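Side-chain contacts in cyclic UMP-AMP synthase (Rhodothermus marinus SG0.5JP17-172, PDB 6E0K), which joins UTP and ATP into the second messenger 3',3'-cUAMP, releasing diphosphate, as part of a CBASS antiphage defence that leads to abortive infection: residues Y34-K38 with G39-V43; L75-E78 with Q79-F83; E184-K187 with P188-M192. One frame throughout, in Å; residues are numbered along the deposited sequence.

Interaction 1. Residues Y34-K38 with G39-V43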
ATOM      1  N   TYR A  34       4.867   6.763 -26.463  1.00 19.52           N
ATOM      2  CA  TYR A  34       5.965   5.871 -26.798  1.00 16.53           C
ATOM      3  C   TYR A  34       5.478   4.726 -27.681  1.00 20.28           C
ATOM      4  O   TYR A  34       4.314   4.319 -27.616  1.00 24.29           O
ATOM      5  CB  TYR A  34       6.572   5.331 -25.504  1.00 16.23           C
ATOM      6  CG  TYR A  34       7.915   4.645 -25.637  1.00 18.09           C
ATOM      7  CD1 TYR A  34       9.081   5.385 -25.788  1.00 20.22           C
ATOM      8  CD2 TYR A  34       8.022   3.259 -25.557  1.00 18.11           C
ATOM      9  CE1 TYR A  34      10.313   4.765 -25.888  1.00 22.16           C
ATOM     10  CE2 TYR A  34       9.252   2.631 -25.661  1.00 18.91           C
ATOM     11  CZ  TYR A  34      10.394   3.390 -25.814  1.00 18.05           C
ATOM     12  OH  TYR A  34      11.623   2.784 -25.912  1.00 24.35           O
ATOM     13  N   LYS A  35       6.377   4.211 -28.519  1.00 20.99           N
ATOM     14  CA  LYS A  35       6.063   3.067 -29.370  1.00 24.88           C
ATOM     15  C   LYS A  35       6.538   1.805 -28.657  1.00 26.62           C
ATOM     16  O   LYS A  35       7.744   1.584 -28.503  1.00 27.78           O
ATOM     17  CB  LYS A  35       6.707   3.208 -30.748  1.00 26.80           C
ATOM     18  CG  LYS A  35       6.346   2.074 -31.698  1.00 33.57           C
ATOM     19  CD  LYS A  35       7.013   2.232 -33.056  1.00 42.82           C
ATOM     20  CE  LYS A  35       6.667   1.068 -33.985  1.00 50.17           C
ATOM     21  NZ  LYS A  35       5.204   0.995 -34.292  1.00 49.73           N
ATOM     22  N   TRP A  36       5.590   0.978 -28.231  1.00 20.94           N
ATOM     23  CA  TRP A  36       5.903  -0.173 -27.393  1.00 20.30           C
ATOM     24  C   TRP A  36       6.193  -1.391 -28.255  1.00 24.74           C
ATOM     25  O   TRP A  36       5.345  -1.776 -29.072  1.00 26.45           O
ATOM     26  CB  TRP A  36       4.763  -0.446 -26.437  1.00 18.79           C
ATOM     27  CG  TRP A  36       4.632   0.707 -25.508  1.00 15.55           C
ATOM     28  CD1 TRP A  36       3.797   1.771 -25.637  1.00 16.91           C
ATOM     29  CD2 TRP A  36       5.438   0.961 -24.358  1.00 14.94           C
ATOM     30  NE1 TRP A  36       4.001   2.662 -24.607  1.00 17.96           N
ATOM     31  CE2 TRP A  36       5.003   2.180 -23.802  1.00 16.03           C
ATOM     32  CE3 TRP A  36       6.463   0.252 -23.716  1.00 17.92           C
ATOM     33  CZ2 TRP A  36       5.567   2.717 -22.651  1.00 16.35           C
ATOM     34  CZ3 TRP A  36       7.018   0.779 -22.577  1.00 16.57           C
ATOM     35  CH2 TRP A  36       6.572   2.007 -22.051  1.00 18.12           C
ATOM     36  N   PRO A  37       7.348  -2.017 -28.116  1.00 24.73           N
ATOM     37  CA  PRO A  37       7.683  -3.113 -29.034  1.00 22.94           C
ATOM     38  C   PRO A  37       6.971  -4.418 -28.710  1.00 26.12           C
ATOM     39  O   PRO A  37       6.800  -5.261 -29.597  1.00 30.90           O
ATOM     40  CB  PRO A  37       9.202  -3.245 -28.873  1.00 28.90           C
ATOM     41  CG  PRO A  37       9.478  -2.779 -27.495  1.00 26.79           C
ATOM     42  CD  PRO A  37       8.471  -1.679 -27.222  1.00 23.87           C
ATOM     43  N   LYS A  38       6.556  -4.613 -27.462  1.00 23.54           N
ATOM     44  CA  LYS A  38       6.066  -5.926 -27.047  1.00 23.55           C
ATOM     45  C   LYS A  38       4.899  -5.786 -26.087  1.00 24.64           C
ATOM     46  O   LYS A  38       4.762  -6.552 -25.129  1.00 34.61           O
ATOM     47  CB  LYS A  38       7.185  -6.756 -26.414  1.00 28.00           C
ATOM     48  CG  LYS A  38       8.409  -6.977 -27.302  1.00 38.65           C
ATOM     49  CD  LYS A  38       8.163  -8.033 -28.370  1.00 42.32           C
ATOM     50  CE  LYS A  38       9.386  -8.205 -29.265  1.00 51.84           C
ATOM     51  NZ  LYS A  38       9.720  -6.956 -30.003  1.00 49.04           N
ATOM     52  N   GLY A  39       4.038  -4.817 -26.326  1.00 20.94           N
ATOM     53  CA  GLY A  39       2.908  -4.682 -25.431  1.00 23.41           C
ATOM     54  C   GLY A  39       2.961  -3.348 -24.715  1.00 18.88           C
ATOM     55  O   GLY A  39       4.011  -2.913 -24.223  1.00 17.31           O
ATOM     56  N   LYS A  40       1.838  -2.707 -24.650  1.00 20.40           N
ATOM     57  CA  LYS A  40       1.731  -1.433 -23.961  1.00 20.34           C
ATOM     58  C   LYS A  40       1.330  -1.671 -22.512  1.00 17.13           C
ATOM     59  O   LYS A  40       0.344  -2.373 -22.260  1.00 18.92           O
ATOM     60  CB  LYS A  40       0.699  -0.566 -24.646  1.00 24.50           C
ATOM     61  CG  LYS A  40       0.552   0.789 -24.054  1.00 26.36           C
ATOM     62  CD  LYS A  40      -0.502   1.523 -24.838  1.00 36.39           C
ATOM     63  CE  LYS A  40      -0.609   2.934 -24.382  1.00 31.08           C
ATOM     64  NZ  LYS A  40      -1.492   3.683 -25.321  1.00 31.28           N
ATOM     65  N   PRO A  41       2.054  -1.133 -21.538  1.00 15.80           N
ATOM     66  CA  PRO A  41       1.738  -1.435 -20.142  1.00 14.71           C
ATOM     67  C   PRO A  41       0.521  -0.665 -19.661  1.00 14.57           C
ATOM     68  O   PRO A  41       0.124   0.359 -20.227  1.00 17.45           O
ATOM     69  CB  PRO A  41       2.993  -0.990 -19.389  1.00 16.73           C
ATOM     70  CG  PRO A  41       3.528   0.135 -20.241  1.00 18.79           C
ATOM     71  CD  PRO A  41       3.267  -0.305 -21.661  1.00 18.85           C
ATOM     72  N   GLU A  42      -0.080  -1.185 -18.599  1.00 15.01           N
ATOM     73  CA  GLU A  42      -1.112  -0.413 -17.925  1.00 16.02           C
ATOM     74  C   GLU A  42      -0.471   0.462 -16.860  1.00 16.61           C
ATOM     75  O   GLU A  42       0.636   0.195 -16.375  1.00 15.78           O
ATOM     76  CB  GLU A  42      -2.183  -1.316 -17.311  1.00 19.97           C
ATOM     77  CG  GLU A  42      -1.699  -2.179 -16.175  1.00 23.94           C
ATOM     78  CD  GLU A  42      -2.835  -2.924 -15.479  1.00 24.29           C
ATOM     79  OE1 GLU A  42      -3.926  -2.343 -15.304  1.00 29.20           O
ATOM     80  OE2 GLU A  42      -2.631  -4.092 -15.109  1.00 26.76           O
ATOM     81  N   VAL A  43      -1.167   1.543 -16.516  1.00 14.77           N
ATOM     82  CA  VAL A  43      -0.680   2.506 -15.545  1.00 13.01           C
ATOM     83  C   VAL A  43      -1.793   2.707 -14.535  1.00 15.27           C
ATOM     84  O   VAL A  43      -2.897   3.127 -14.906  1.00 16.69           O
ATOM     85  CB  VAL A  43      -0.303   3.845 -16.205  1.00 15.50           C
ATOM     86  CG1 VAL A  43       0.336   4.783 -15.184  1.00 18.03           C
ATOM     87  CG2 VAL A  43       0.609   3.609 -17.399  1.00 20.98           C
TER
HETATM   88  O   HOH W   1       3.469  -3.233 -28.649  1.00 33.91           O
HETATM   89  O   HOH W   2       6.695  -3.147 -24.850  1.00 18.81           O

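Interaction 2. Residues L75-E78 with Q79-F83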
ATOM      1  N   LEU A  75       5.279 -21.430 -12.160  1.00 13.14           N
ATOM      2  CA  LEU A  75       5.034 -22.703 -12.817  1.00 11.87           C
ATOM      3  C   LEU A  75       6.315 -23.497 -13.014  1.00 10.83           C
ATOM      4  O   LEU A  75       7.390 -22.935 -13.259  1.00 13.92           O
ATOM      5  CB  LEU A  75       4.394 -22.474 -14.187  1.00 13.11           C
ATOM      6  CG  LEU A  75       3.040 -21.787 -14.159  1.00 12.75           C
ATOM      7  CD1 LEU A  75       2.700 -21.323 -15.576  1.00 16.14           C
ATOM      8  CD2 LEU A  75       2.019 -22.802 -13.626  1.00 16.16           C
ATOM      9  N   THR A  76       6.182 -24.824 -12.941  1.00 11.63           N
ATOM     10  CA  THR A  76       7.247 -25.713 -13.356  1.00 10.41           C
ATOM     11  C   THR A  76       7.256 -25.828 -14.871  1.00 11.97           C
ATOM     12  O   THR A  76       6.309 -25.436 -15.556  1.00 12.96           O
ATOM     13  CB  THR A  76       7.074 -27.107 -12.762  1.00 15.79           C
ATOM     14  OG1 THR A  76       5.889 -27.703 -13.320  1.00 15.71           O
ATOM     15  CG2 THR A  76       6.965 -27.037 -11.241  1.00 16.29           C
ATOM     16  N   ALA A  77       8.350 -26.371 -15.395  1.00 12.98           N
ATOM     17  CA  ALA A  77       8.438 -26.569 -16.837  1.00 13.42           C
ATOM     18  C   ALA A  77       7.296 -27.435 -17.352  1.00 14.44           C
ATOM     19  O   ALA A  77       6.762 -27.191 -18.444  1.00 15.00           O
ATOM     20  CB  ALA A  77       9.782 -27.199 -17.191  1.00 15.74           C
ATOM     21  N   GLU A  78       6.932 -28.477 -16.598  1.00 14.12           N
ATOM     22  CA  GLU A  78       5.843 -29.350 -17.017  1.00 15.97           C
ATOM     23  C   GLU A  78       4.507 -28.616 -17.025  1.00 14.48           C
ATOM     24  O   GLU A  78       3.700 -28.799 -17.953  1.00 13.56           O
ATOM     25  CB  GLU A  78       5.786 -30.586 -16.111  1.00 18.59           C
ATOM     26  CG  GLU A  78       4.538 -31.466 -16.292  1.00 18.71           C
ATOM     27  CD  GLU A  78       4.416 -32.126 -17.675  1.00 20.04           C
ATOM     28  OE1 GLU A  78       5.332 -32.019 -18.526  1.00 23.95           O
ATOM     29  OE2 GLU A  78       3.378 -32.784 -17.904  1.00 30.06           O
ATOM     30  N   GLN A  79       4.254 -27.772 -16.017  1.00 15.58           N
ATOM     31  CA  GLN A  79       2.998 -27.031 -16.005  1.00 12.26           C
ATOM     32  C   GLN A  79       2.943 -26.054 -17.167  1.00 13.04           C
ATOM     33  O   GLN A  79       1.893 -25.901 -17.806  1.00 13.74           O
ATOM     34  CB  GLN A  79       2.809 -26.279 -14.687  1.00 14.14           C
ATOM     35  CG  GLN A  79       2.654 -27.153 -13.460  1.00 16.10           C
ATOM     36  CD  GLN A  79       2.576 -26.298 -12.190  1.00 18.33           C
ATOM     37  OE1 GLN A  79       3.486 -25.521 -11.909  1.00 17.27           O
ATOM     38  NE2 GLN A  79       1.475 -26.426 -11.429  1.00 22.06           N
ATOM     39  N   LYS A  80       4.073 -25.397 -17.463  1.00 11.43           N
ATOM     40  CA  LYS A  80       4.119 -24.495 -18.612  1.00  9.78           C
ATOM     41  C   LYS A  80       3.815 -25.242 -19.900  1.00 11.79           C
ATOM     42  O   LYS A  80       3.080 -24.738 -20.762  1.00 12.63           O
ATOM     43  CB  LYS A  80       5.487 -23.815 -18.694  1.00 10.01           C
ATOM     44  CG  LYS A  80       5.757 -22.843 -17.565  1.00 11.06           C
ATOM     45  CD  LYS A  80       7.123 -22.192 -17.727  1.00 17.06           C
ATOM     46  CE  LYS A  80       7.568 -21.508 -16.452  1.00 25.27           C
ATOM     47  NZ  LYS A  80       8.969 -21.000 -16.620  1.00 33.81           N
ATOM     48  N   ARG A  81       4.368 -26.456 -20.043  1.00 12.16           N
ATOM     49  CA  ARG A  81       4.100 -27.273 -21.225  1.00 11.75           C
ATOM     50  C   ARG A  81       2.617 -27.614 -21.337  1.00 11.77           C
ATOM     51  O   ARG A  81       2.021 -27.487 -22.411  1.00 14.33           O
ATOM     52  CB  ARG A  81       4.956 -28.545 -21.201  1.00 17.76           C
ATOM     53  CG  ARG A  81       6.337 -28.376 -21.832  1.00 22.87           C
ATOM     54  CD  ARG A  81       6.993 -29.742 -22.104  1.00 19.95           C
ATOM     55  NE  ARG A  81       7.086 -30.530 -20.885  1.00 22.97           N
ATOM     56  CZ  ARG A  81       8.121 -30.484 -20.055  1.00 17.51           C
ATOM     57  NH1 ARG A  81       9.144 -29.684 -20.314  1.00 20.22           N
ATOM     58  NH2 ARG A  81       8.122 -31.240 -18.966  1.00 27.71           N
ATOM     59  N   ARG A  82       1.995 -28.038 -20.232  1.00 12.00           N
ATOM     60  CA  ARG A  82       0.582 -28.410 -20.290  1.00 14.17           C
ATOM     61  C   ARG A  82      -0.298 -27.232 -20.698  1.00 12.33           C
ATOM     62  O   ARG A  82      -1.359 -27.430 -21.296  1.00 14.71           O
ATOM     63  CB  ARG A  82       0.131 -28.964 -18.939  1.00 13.98           C
ATOM     64  CG  ARG A  82       0.804 -30.284 -18.555  1.00 16.80           C
ATOM     65  CD  ARG A  82       0.374 -31.432 -19.471  1.00 22.21           C
ATOM     66  NE  ARG A  82       0.908 -32.710 -19.005  1.00 31.63           N
ATOM     67  CZ  ARG A  82       0.630 -33.891 -19.554  1.00 31.22           C
ATOM     68  NH1 ARG A  82      -0.188 -33.976 -20.595  1.00 28.28           N
ATOM     69  NH2 ARG A  82       1.169 -34.993 -19.050  1.00 33.07           N
ATOM     70  N   PHE A  83       0.123 -26.012 -20.382  1.00 13.19           N
ATOM     71  CA  PHE A  83      -0.630 -24.812 -20.724  1.00 11.17           C
ATOM     72  C   PHE A  83      -0.264 -24.244 -22.088  1.00 12.57           C
ATOM     73  O   PHE A  83      -0.888 -23.269 -22.524  1.00 12.55           O
ATOM     74  CB  PHE A  83      -0.411 -23.727 -19.660  1.00 10.20           C
ATOM     75  CG  PHE A  83      -1.113 -23.973 -18.358  1.00 15.54           C
ATOM     76  CD1 PHE A  83      -2.369 -24.551 -18.313  1.00 19.23           C
ATOM     77  CD2 PHE A  83      -0.519 -23.569 -17.174  1.00 14.26           C
ATOM     78  CE1 PHE A  83      -3.016 -24.747 -17.099  1.00 23.14           C
ATOM     79  CE2 PHE A  83      -1.148 -23.766 -15.946  1.00 16.33           C
ATOM     80  CZ  PHE A  83      -2.401 -24.348 -15.907  1.00 18.31           C
TER

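Interaction 3. Residues E184-K187 with P188-M192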
ATOM      1  N   GLU A 184     -18.946   2.339   4.925  1.00 13.22           N
ATOM      2  CA  GLU A 184     -17.982   3.357   4.529  1.00 12.01           C
ATOM      3  C   GLU A 184     -17.217   3.936   5.712  1.00 13.91           C
ATOM      4  O   GLU A 184     -16.649   5.026   5.615  1.00 13.34           O
ATOM      5  CB  GLU A 184     -18.661   4.455   3.692  1.00 14.64           C
ATOM      6  CG  GLU A 184     -19.305   3.851   2.440  1.00 17.03           C
ATOM      7  CD  GLU A 184     -20.042   4.861   1.581  1.00 31.98           C
ATOM      8  OE1 GLU A 184     -21.123   5.322   1.993  1.00 33.08           O
ATOM      9  OE2 GLU A 184     -19.533   5.183   0.490  1.00 41.24           O
ATOM     10  N   TRP A 185     -17.137   3.195   6.818  1.00 11.94           N
ATOM     11  CA  TRP A 185     -16.366   3.628   7.972  1.00 11.67           C
ATOM     12  C   TRP A 185     -14.916   3.163   7.948  1.00 11.49           C
ATOM     13  O   TRP A 185     -14.090   3.734   8.668  1.00 13.11           O
ATOM     14  CB  TRP A 185     -17.010   3.119   9.265  1.00 14.65           C
ATOM     15  CG  TRP A 185     -18.153   3.979   9.734  1.00 13.78           C
ATOM     16  CD1 TRP A 185     -19.458   3.914   9.322  1.00 17.82           C
ATOM     17  CD2 TRP A 185     -18.084   5.046  10.681  1.00 13.99           C
ATOM     18  NE1 TRP A 185     -20.208   4.866   9.975  1.00 17.12           N
ATOM     19  CE2 TRP A 185     -19.388   5.572  10.816  1.00 16.36           C
ATOM     20  CE3 TRP A 185     -17.050   5.598  11.444  1.00 14.84           C
ATOM     21  CZ2 TRP A 185     -19.680   6.630  11.669  1.00 18.39           C
ATOM     22  CZ3 TRP A 185     -17.345   6.645  12.300  1.00 16.37           C
ATOM     23  CH2 TRP A 185     -18.650   7.149  12.407  1.00 15.84           C
ATOM     24  N   TYR A 186     -14.592   2.133   7.162  1.00  9.54           N
ATOM     25  CA  TYR A 186     -13.247   1.566   7.225  1.00 10.71           C
ATOM     26  C   TYR A 186     -12.177   2.580   6.816  1.00 10.84           C
ATOM     27  O   TYR A 186     -11.197   2.783   7.539  1.00 10.61           O
ATOM     28  CB  TYR A 186     -13.180   0.305   6.353  1.00  9.38           C
ATOM     29  CG  TYR A 186     -11.811  -0.340   6.282  1.00 10.83           C
ATOM     30  CD1 TYR A 186     -11.127  -0.694   7.447  1.00  9.65           C
ATOM     31  CD2 TYR A 186     -11.207  -0.620   5.056  1.00 11.12           C
ATOM     32  CE1 TYR A 186      -9.885  -1.289   7.386  1.00  9.89           C
ATOM     33  CE2 TYR A 186      -9.960  -1.210   4.987  1.00 10.74           C
ATOM     34  CZ  TYR A 186      -9.304  -1.546   6.168  1.00 11.09           C
ATOM     35  OH  TYR A 186      -8.060  -2.124   6.082  1.00 13.30           O
ATOM     36  N   LYS A 187     -12.350   3.242   5.678  1.00 10.78           N
ATOM     37  CA  LYS A 187     -11.284   4.141   5.237  1.00 10.48           C
ATOM     38  C   LYS A 187     -11.179   5.383   6.124  1.00  9.76           C
ATOM     39  O   LYS A 187     -10.060   5.779   6.468  1.00 10.71           O
ATOM     40  CB  LYS A 187     -11.480   4.531   3.764  1.00 11.32           C
ATOM     41  CG  LYS A 187     -11.459   3.333   2.833  1.00 16.26           C
ATOM     42  CD  LYS A 187     -10.197   2.519   2.977  1.00 17.51           C
ATOM     43  CE  LYS A 187     -10.176   1.380   1.963  1.00 18.63           C
ATOM     44  NZ  LYS A 187     -10.265   1.883   0.558  1.00 17.04           N
ATOM     45  N   PRO A 188     -12.283   6.033   6.527  1.00 10.26           N
ATOM     46  CA  PRO A 188     -12.135   7.128   7.502  1.00 12.38           C
ATOM     47  C   PRO A 188     -11.457   6.685   8.780  1.00  9.39           C
ATOM     48  O   PRO A 188     -10.723   7.474   9.390  1.00 11.01           O
ATOM     49  CB  PRO A 188     -13.581   7.583   7.762  1.00 11.91           C
ATOM     50  CG  PRO A 188     -14.328   7.189   6.502  1.00 13.21           C
ATOM     51  CD  PRO A 188     -13.675   5.902   6.049  1.00 12.50           C
ATOM     52  N   THR A 189     -11.682   5.441   9.207  1.00  9.69           N
ATOM     53  CA  THR A 189     -11.049   4.969  10.433  1.00 11.13           C
ATOM     54  C   THR A 189      -9.545   4.815  10.243  1.00 12.89           C
ATOM     55  O   THR A 189      -8.763   5.186  11.127  1.00 11.20           O
ATOM     56  CB  THR A 189     -11.692   3.650  10.880  1.00 11.72           C
ATOM     57  OG1 THR A 189     -13.070   3.899  11.207  1.00 11.89           O
ATOM     58  CG2 THR A 189     -10.995   3.107  12.129  1.00 14.52           C
ATOM     59  N   ILE A 190      -9.116   4.279   9.096  1.00 11.26           N
ATOM     60  CA  ILE A 190      -7.688   4.226   8.797  1.00  9.56           C
ATOM     61  C   ILE A 190      -7.083   5.617   8.876  1.00 10.55           C
ATOM     62  O   ILE A 190      -6.023   5.823   9.480  1.00 11.08           O
ATOM     63  CB  ILE A 190      -7.445   3.609   7.413  1.00  8.92           C
ATOM     64  CG1 ILE A 190      -7.786   2.117   7.417  1.00 10.62           C
ATOM     65  CG2 ILE A 190      -5.993   3.815   6.996  1.00 11.61           C
ATOM     66  CD1 ILE A 190      -7.750   1.537   5.996  1.00 11.04           C
ATOM     67  N   ARG A 191      -7.752   6.595   8.266  1.00  9.68           N
ATOM     68  CA  ARG A 191      -7.192   7.942   8.251  1.00  8.33           C
ATOM     69  C   ARG A 191      -7.143   8.532   9.650  1.00  9.94           C
ATOM     70  O   ARG A 191      -6.168   9.201  10.006  1.00 10.85           O
ATOM     71  CB  ARG A 191      -7.995   8.839   7.305  1.00  9.59           C
ATOM     72  CG  ARG A 191      -7.927   8.322   5.857  1.00 10.36           C
ATOM     73  CD  ARG A 191      -8.504   9.320   4.853  1.00 12.93           C
ATOM     74  NE  ARG A 191      -9.868   9.712   5.200  1.00 11.88           N
ATOM     75  CZ  ARG A 191     -10.970   9.273   4.592  1.00 11.29           C
ATOM     76  NH1 ARG A 191     -10.901   8.441   3.559  1.00 12.48           N
ATOM     77  NH2 ARG A 191     -12.162   9.702   5.019  1.00 14.84           N
ATOM     78  N   MET A 192      -8.184   8.288  10.452  1.00 10.29           N
ATOM     79  CA  MET A 192      -8.187   8.723  11.848  1.00 10.60           C
ATOM     80  C   MET A 192      -6.961   8.201  12.587  1.00 10.72           C
ATOM     81  O   MET A 192      -6.255   8.962  13.254  1.00 11.65           O
ATOM     82  CB  MET A 192      -9.460   8.247  12.536  1.00 10.82           C
ATOM     83  CG  MET A 192      -9.501   8.620  14.025  1.00 10.52           C
ATOM     84  SD  MET A 192     -10.840   7.794  14.901  1.00 13.04           S
ATOM     85  CE  MET A 192     -10.278   6.086  14.893  1.00 16.49           C
TER

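Interaction 1. Residues Y34-K38 with G39-V43
Gly39 O, which sits 3.4 Å from Trp36 CB, accepts a hydrogen bond from a water 2.8 Å away, and the same water takes up Lys38 N at 3.0 Å. This turn belongs to the loop of the nucleotidyltransferase domain that leads from helix 18-32 into strand 42-45, and its main side-chain contact is a CH-pi interaction between Pro41 and Trp36. Pro41 CD stands 3.6 Å from the centroid of the six-membered ring of Trp36 and only 9° off the ring normal, hence squarely over the face. Above the five-membered ring lies Lys40 CA, at 4.3 Å from the centroid and further from the normal, 25°. The indole reaches this position because CG lies beside the backbone N and anti to the carbonyl carbon (chi1 -65°). Its opposite face is met by the ring of Tyr34, whose CD2 is 3.5 Å above the indole plane, so the tryptophan is sandwiched. Trp36 NE1 donates to Leu31 O, a bond that would limit the rotation of the ring, while Lys40 sends its extended chain to a salt bridge with Asp32. On the way, Lys40 CG approaches Trp36 CD1 to 3.7 Å.

Interaction 2. Residues L75-E78 with Q79-F83
Thr76 and Gln79 are tied by two reciprocal hydrogen bonds that define a capping box at the start of helix 77-82. In one, Gln79 N donates to Thr76 OG1 at 3.2 Å; the hydroxyl is placed there by a torsion that sets OG1 between the backbone N and the carbonyl carbon (chi1 66°). In the other, Thr76 N donates at 3.0 Å to Gln79 OE1, on a lone pair in the carbonyl plane. The far end of that amide is held too, since NE2 donates to Asn142 O. The helical bond from Lys80 N to Thr76 O, 2.9 Å, follows directly.

Ionic contacts occupy the next part of the turn. Glu78 bends at its second torsion and divides its carboxylate between two arginines: OE1 uses its anti lone pair toward Arg81 NH2 at 2.9 Å, and OE2 meets Arg82 NE at 2.7 Å from the syn side, but well out of the carboxylate plane. That plane is turned 52° from the first guanidinium and 88° from the second, so neither pair is coplanar; each arginine adds a second, weak bond to the same oxygen, from Arg81 NE and Arg82 NH2.

Apolar packing is contributed by Leu75, whose CD2 reaches the ring edge of Phe83 at CE2, 4.0 Å away, while its CB meets Lys80 CG at 3.7 Å.

Two positive charges on one carboxylate probably favour the ionised form of Glu78.

Interaction 3. Residues E184-K187 with P188-M192
Glu184 O lies 3.1 Å from Pro188 CD, near the start of helix 186-202. Proline has no N-H to give this carbonyl, and CD takes the place of the hydrogen that a regular helical turn would direct at it. Trp185 O, one residue on, is gripped twice by Thr189: OG1 donates at 2.7 Å and N at 3.0 Å, arriving from opposite faces of the carbonyl plane. The threonine hydroxyl can join in because it lies beside its own backbone N, anti to the carbonyl carbon (chi1 -64°). Tyr186 then offers a ring face to Ile190, whose CD1 is 3.8 Å from the centroid and 23° off the normal, a CH-pi contact displaced toward the rim; Tyr186 OH is bonded to Gln253. Beyond Ile190 the same helix carries Lys194, an ATP-binding residue whose side chain comes within about 4 Å of that of the isoleucine. Lys187 runs alongside Ile190, pointing the same way, with its ammonium group donating to Asn51 O. Its carbonyl receives Arg191 N at 3.0 Å and lies beneath one face of the arginine guanidinium, which Ser12 O holds through NE. On the same arginine, NH1 stops 4.0 Å from Lys187 CB.

In the fold
The three contacts follow one another along the chain and nowhere touch. Interactions 1 and 2 both belong to the nucleotidyltransferase domain, their centres 27 Å apart: the first leads into strand 42-45 of the mixed sheet, which precedes the nucleotide-binding Gln46, Gly47 and Ser48, and the second follows strand 71-73 of that sheet. Interaction 3 lies in the first turns of helix 186-202, across the centre of the chain from both, 36 Å from interaction 1 and 43 Å from interaction 2 between centres. Its helix bears ATP-binding Lys194, with Ile190 about 4 Å from it, side chain to side chain, whereas interaction 2 is a capped surface helix, away from the known ligand sites.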